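Side-chain contacts in D-glycero-alpha-D-manno-heptose 7-phosphate kinase (Campylobacter jejuni subsp. jejuni, PDB 4N3O), which catalyses the ATP-dependent phosphorylation of D-glycero-alpha-D-manno-heptose 7-phosphate at C-1, a step towards the GDP-heptose used in capsule polysaccharide synthesis: residues A[128-131]-A[132-135]; A[138-141]-A[142-145]; A[278-281]-A[282-285]. All coordinates share one frame; numbering follows the deposited sequence.

Contact 1 (A[128-131]-A[132-135]); sequences KAFA and EWLN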
# COMPACT_ATOMS: atom_id res chain seq x y z
N LYS A 128 -7.77 -14.23 -15.28
CA LYS A 128 -8.88 -13.36 -14.86
C LYS A 128 -9.22 -12.32 -15.91
O LYS A 128 -10.37 -11.94 -16.07
CB LYS A 128 -8.53 -12.67 -13.55
CG LYS A 128 -9.61 -11.78 -12.98
CD LYS A 128 -10.87 -12.54 -12.56
CE LYS A 128 -11.88 -11.55 -12.04
NZ LYS A 128 -13.14 -12.22 -11.65
N ALA A 129 -8.21 -11.85 -16.63
CA ALA A 129 -8.44 -10.89 -17.68
C ALA A 129 -9.29 -11.51 -18.80
O ALA A 129 -10.23 -10.91 -19.29
CB ALA A 129 -7.11 -10.41 -18.23
N PHE A 130 -8.94 -12.74 -19.19
CA PHE A 130 -9.69 -13.46 -20.23
C PHE A 130 -11.11 -13.79 -19.77
O PHE A 130 -12.05 -13.67 -20.54
CB PHE A 130 -8.97 -14.76 -20.63
CG PHE A 130 -7.80 -14.55 -21.54
CD1 PHE A 130 -8.01 -14.22 -22.87
CD2 PHE A 130 -6.51 -14.70 -21.08
CE1 PHE A 130 -6.94 -14.02 -23.72
CE2 PHE A 130 -5.44 -14.50 -21.93
CZ PHE A 130 -5.65 -14.16 -23.25
N ALA A 131 -11.24 -14.22 -18.52
CA ALA A 131 -12.54 -14.57 -17.97
C ALA A 131 -13.53 -13.39 -17.97
O ALA A 131 -14.69 -13.55 -18.33
CB ALA A 131 -12.37 -15.12 -16.56
N GLU A 132 -13.02 -12.23 -17.57
CA GLU A 132 -13.80 -10.99 -17.51
C GLU A 132 -14.18 -10.51 -18.91
O GLU A 132 -15.31 -10.07 -19.15
CB GLU A 132 -12.93 -9.91 -16.86
CG GLU A 132 -13.58 -8.55 -16.71
CD GLU A 132 -14.57 -8.49 -15.56
OE1 GLU A 132 -15.23 -9.52 -15.30
OE2 GLU A 132 -14.68 -7.42 -14.93
N TRP A 133 -13.22 -10.60 -19.81
CA TRP A 133 -13.38 -10.15 -21.17
C TRP A 133 -14.38 -11.03 -21.94
O TRP A 133 -15.27 -10.53 -22.65
CB TRP A 133 -12.04 -10.16 -21.89
CG TRP A 133 -12.16 -9.86 -23.34
CD1 TRP A 133 -12.99 -8.95 -23.92
CD2 TRP A 133 -11.37 -10.41 -24.40
NE1 TRP A 133 -12.81 -8.93 -25.28
CE2 TRP A 133 -11.81 -9.82 -25.61
CE3 TRP A 133 -10.34 -11.36 -24.46
CZ2 TRP A 133 -11.27 -10.14 -26.85
CZ3 TRP A 133 -9.80 -11.67 -25.70
CH2 TRP A 133 -10.26 -11.06 -26.88
N LEU A 134 -14.23 -12.34 -21.79
CA LEU A 134 -15.04 -13.30 -22.51
C LEU A 134 -16.26 -13.79 -21.74
O LEU A 134 -16.99 -14.63 -22.24
CB LEU A 134 -14.16 -14.48 -22.90
CG LEU A 134 -12.94 -14.07 -23.73
CD1 LEU A 134 -11.89 -15.17 -23.76
CD2 LEU A 134 -13.37 -13.68 -25.14
N ASN A 135 -16.47 -13.26 -20.53
CA ASN A 135 -17.64 -13.61 -19.70
C ASN A 135 -17.69 -15.11 -19.41
O ASN A 135 -18.75 -15.72 -19.43
CB ASN A 135 -18.93 -13.17 -20.40
CG ASN A 135 -20.16 -13.19 -19.48
OD1 ASN A 135 -20.04 -13.08 -18.25
ND2 ASN A 135 -21.35 -13.30 -20.07
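Phe130 meets both Trp133 and Leu134 on the last turns of helix 118-134, an i to i+3 and i to i+4 cluster in the N-terminal domain of this GHMP kinase. The Phe130 ring offers the same corner to both: CD1 lies 4.0 Å from CE3 of Trp133 and 4.1 Å from CD1 of Leu134. Leu134 CD1 comes at the edge of the phenyl ring, near its plane, whereas the Trp133 ring is turned obliquely to it and is itself approached at its edge by Phe130 CD1. CG of Trp133 stands opposite its own backbone N (chi1 173°). Phe130 and Leu134 both have CG beside the N, and their side chains lie side by side, pointing the same way. Leu134 CD2 lies over one face of the indole, toward its rim. Phe102 packs edge-to-face with Phe130, and Ile87 and Ile91 of helix 82-96 add to the apolar surroundings. On another side of the helix, Lys128 NZ forms a long, weak ion pair with Glu140, and Glu132 OE2 a weak hydrogen bond with Ser339 OG. Backbone bonds join Glu132 N to Lys128 O and Trp133 N to Ala129 O. Leu134 N bonds to Phe130 O at 2.8 Å, and Leu134 CG rests 3.3 Å from that same oxygen.

Contact 2 (A[138-141]-A[142-145]); sequences LGEY and EIAK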
# COMPACT_ATOMS: atom_id res chain seq x y z
N LEU A 138 -16.57 -18.57 -14.58
CA LEU A 138 -15.45 -18.94 -13.71
C LEU A 138 -15.39 -18.23 -12.37
O LEU A 138 -15.06 -17.06 -12.29
CB LEU A 138 -14.12 -18.66 -14.43
CG LEU A 138 -13.77 -19.53 -15.63
CD1 LEU A 138 -12.46 -19.06 -16.27
CD2 LEU A 138 -13.65 -20.99 -15.21
N GLY A 139 -15.68 -18.96 -11.30
CA GLY A 139 -15.60 -18.39 -9.96
C GLY A 139 -14.15 -18.26 -9.59
O GLY A 139 -13.26 -18.67 -10.33
N GLU A 140 -13.89 -17.73 -8.41
CA GLU A 140 -12.53 -17.53 -7.97
C GLU A 140 -11.78 -18.87 -7.77
O GLU A 140 -10.64 -18.99 -8.18
CB GLU A 140 -12.52 -16.66 -6.71
CG GLU A 140 -13.33 -15.35 -6.83
CD GLU A 140 -12.80 -14.32 -7.83
OE1 GLU A 140 -13.00 -13.10 -7.59
OE2 GLU A 140 -12.17 -14.69 -8.85
N TYR A 141 -12.42 -19.86 -7.16
CA TYR A 141 -11.78 -21.18 -6.96
C TYR A 141 -11.41 -21.85 -8.30
O TYR A 141 -10.32 -22.40 -8.45
CB TYR A 141 -12.67 -22.11 -6.14
CG TYR A 141 -12.23 -23.55 -6.20
CD1 TYR A 141 -11.11 -24.00 -5.51
CD2 TYR A 141 -12.95 -24.47 -6.96
CE1 TYR A 141 -10.72 -25.33 -5.57
CE2 TYR A 141 -12.56 -25.80 -7.03
CZ TYR A 141 -11.45 -26.22 -6.34
OH TYR A 141 -11.08 -27.55 -6.42
N GLU A 142 -12.32 -21.76 -9.27
CA GLU A 142 -12.12 -22.31 -10.60
C GLU A 142 -10.96 -21.61 -11.29
O GLU A 142 -10.23 -22.22 -12.06
CB GLU A 142 -13.42 -22.23 -11.42
CG GLU A 142 -14.51 -23.16 -10.87
CD GLU A 142 -15.94 -22.69 -11.13
OE1 GLU A 142 -16.16 -21.78 -11.96
OE2 GLU A 142 -16.86 -23.25 -10.48
N ILE A 143 -10.74 -20.34 -10.97
CA ILE A 143 -9.61 -19.63 -11.56
C ILE A 143 -8.30 -20.09 -10.92
O ILE A 143 -7.29 -20.25 -11.60
CB ILE A 143 -9.77 -18.10 -11.49
CG1 ILE A 143 -10.80 -17.66 -12.53
CG2 ILE A 143 -8.45 -17.40 -11.73
CD1 ILE A 143 -11.14 -16.18 -12.47
N ALA A 144 -8.32 -20.31 -9.61
CA ALA A 144 -7.13 -20.80 -8.93
C ALA A 144 -6.78 -22.21 -9.40
O ALA A 144 -5.59 -22.51 -9.57
CB ALA A 144 -7.33 -20.78 -7.42
N LYS A 145 -7.78 -23.08 -9.62
CA LYS A 145 -7.48 -24.43 -10.12
C LYS A 145 -6.83 -24.34 -11.48
O LYS A 145 -5.74 -24.88 -11.70
CB LYS A 145 -8.71 -25.35 -10.23
CG LYS A 145 -9.08 -26.07 -8.94
CD LYS A 145 -9.64 -27.48 -9.18
CE LYS A 145 -11.03 -27.55 -9.82
NZ LYS A 145 -11.09 -27.13 -11.24
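Glu142 reaches back over the first turn of helix 140-153 to the backbone of Gly139, the N-cap residue. Glu142 CB lies 4.0 Å from CD2 of Leu138, whose side chain runs at a slant to it. CG stands beside the backbone N (chi1 -68°), and from there the chain extends, carrying CD toward Gly139. At the tip, Glu142 OE1 accepts the N-H of Gly139 at 2.9 Å, in a nearly straight bond (166°). The donor arrives from above the carboxylate plane, 57° out of it, and Glu142 OE1 also lies 3.4 Å from CA of Leu138. Glu142, three residues after the N-cap, thus supplies one half of a capping box; the reciprocal bond from an N-cap side chain cannot form at glycine.

Leu138 CB also touches CG1 of Ile143, continuing the apolar contact just before the helix; Ile143 packs in turn on Ile127 and Lys128 of helix 118-134. On another side, Tyr141 and Lys145 meet one turn apart. The lysine chain, bent at three successive torsions, curls round the phenol end. Lys145 CG lies 3.5 Å from Tyr141 CZ, and Lys145 CD passes 3.1 Å from Tyr141 OH. The approach to the ring is oblique and made by methylenes.

Ile143 N bonds to Gly139 O, and weakly to Glu140 O, while Ala144 N takes Glu140 O at 3.0 Å. Ala144 packs on Tyr165 and Thr168 of helix 162-169, and its side chain is about 9 Å from that of Asp163, the probable proton acceptor. The whole is a helix N-terminus with the glutamate half of a capping box, on a helix that leads to Glu151, a probable magnesium ligand.

Contact 3 (A[278-281]-A[282-285]); sequences LERI and YKLA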
# COMPACT_ATOMS: atom_id res chain seq x y z
N LEU A 278 24.42 -11.58 4.03
CA LEU A 278 23.08 -11.67 4.61
C LEU A 278 23.21 -11.66 6.12
O LEU A 278 22.48 -10.96 6.81
CB LEU A 278 22.34 -12.94 4.18
CG LEU A 278 21.76 -13.02 2.76
CD1 LEU A 278 21.20 -14.42 2.49
CD2 LEU A 278 20.67 -11.99 2.54
N GLU A 279 24.16 -12.45 6.63
CA GLU A 279 24.42 -12.53 8.07
C GLU A 279 24.78 -11.14 8.63
O GLU A 279 24.39 -10.79 9.75
CB GLU A 279 25.53 -13.55 8.35
CG GLU A 279 25.86 -13.80 9.82
CD GLU A 279 26.95 -14.86 10.01
OE1 GLU A 279 27.50 -15.36 9.00
OE2 GLU A 279 27.27 -15.19 11.17
N ARG A 280 25.50 -10.35 7.83
CA ARG A 280 25.89 -9.02 8.25
C ARG A 280 24.64 -8.13 8.28
O ARG A 280 24.47 -7.33 9.17
CB ARG A 280 26.94 -8.42 7.31
CG ARG A 280 27.86 -7.43 8.02
CD ARG A 280 28.64 -6.48 7.11
NE ARG A 280 27.93 -5.22 6.84
CZ ARG A 280 27.27 -4.92 5.72
NH1 ARG A 280 27.21 -5.77 4.71
NH2 ARG A 280 26.69 -3.74 5.60
N ILE A 281 23.76 -8.29 7.28
CA ILE A 281 22.54 -7.49 7.20
C ILE A 281 21.61 -7.82 8.36
O ILE A 281 21.07 -6.92 8.98
CB ILE A 281 21.83 -7.66 5.84
CG1 ILE A 281 22.70 -7.07 4.71
CG2 ILE A 281 20.47 -6.97 5.83
CD1 ILE A 281 22.92 -5.56 4.81
N TYR A 282 21.46 -9.11 8.67
CA TYR A 282 20.66 -9.56 9.81
C TYR A 282 21.19 -8.90 11.08
O TYR A 282 20.43 -8.29 11.84
CB TYR A 282 20.73 -11.08 9.94
CG TYR A 282 19.93 -11.64 11.11
CD1 TYR A 282 18.56 -11.93 10.97
CD2 TYR A 282 20.54 -11.90 12.33
CE1 TYR A 282 17.83 -12.45 12.04
CE2 TYR A 282 19.82 -12.42 13.40
CZ TYR A 282 18.47 -12.69 13.25
OH TYR A 282 17.77 -13.20 14.33
N LYS A 283 22.50 -9.01 11.30
CA LYS A 283 23.18 -8.38 12.43
C LYS A 283 22.83 -6.89 12.53
O LYS A 283 22.46 -6.39 13.58
CB LYS A 283 24.68 -8.51 12.23
CG LYS A 283 25.55 -7.76 13.23
CD LYS A 283 26.98 -7.55 12.69
CE LYS A 283 27.68 -8.83 12.23
NZ LYS A 283 27.85 -9.84 13.30
N LEU A 284 22.99 -6.20 11.41
CA LEU A 284 22.72 -4.77 11.35
C LEU A 284 21.27 -4.44 11.72
O LEU A 284 21.00 -3.42 12.34
CB LEU A 284 23.06 -4.25 9.95
CG LEU A 284 22.60 -2.86 9.49
CD1 LEU A 284 23.23 -2.51 8.15
CD2 LEU A 284 21.10 -2.77 9.36
N ALA A 285 20.36 -5.33 11.36
CA ALA A 285 18.95 -5.11 11.61
C ALA A 285 18.62 -5.32 13.08
O ALA A 285 17.85 -4.56 13.67
CB ALA A 285 18.11 -6.03 10.72
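A backbone-dominated contact within one helix, between successive turns of helix 276-287 in the C-terminal GHMP kinase domain, joins 278-281 to 282-285. Four i to i+4 bonds carry it. Tyr282 N meets Leu278 O at 2.8 Å, and Lys283 N, Leu284 N and Ala285 N bond to the carbonyls of Glu279, Arg280 and Ile281. Side chains add rather little across the turns. Lys283 CB rests 3.3 Å from Arg280 O, and Leu284 CB is 3.5 Å from the same oxygen and equally near Ile281 O. Tyr282 has its CG trans to the main-chain nitrogen (chi1 180°), and its ring leads away from 278-281. The Arg280 guanidinium passes obliquely by Leu284, Arg280 NH2 lying 4.5 Å from Leu284 CD1; its charge is met elsewhere, by salt bridges from NH1 to Glu277 and from NH2 to Glu323. Glu279 OE2 and Lys283 NZ, opposite in charge, remain 5.8 Å apart. The helix packs on the antiparallel sheet through Ile281 and Tyr282 on Met304 and Ala285 on Phe306 of strand 303-308, while Leu284 and Ala285 touch Leu320 and Leu316 of helix 313-320.

From the N terminus, the chain makes contact 1 in the closing turns of helix 118-134, passes through a short connection, and makes contact 2 at the start of helix 140-153. Contact 3 comes much later, within helix 276-287. The three follow in series; none nests in or crosses another, and each spans only adjacent turns, closing no long loop. Contacts 1 and 2 touch where helix 118-134 meets helix 140-153 and the residue leading into it: Ala131 CB lies 4.0 Å from Leu138 CD1, and the end of one helix packs with the start of the next in the N-terminal domain. Contact 3 belongs to the C-terminal domain, its centre about 41 Å from that of contact 2.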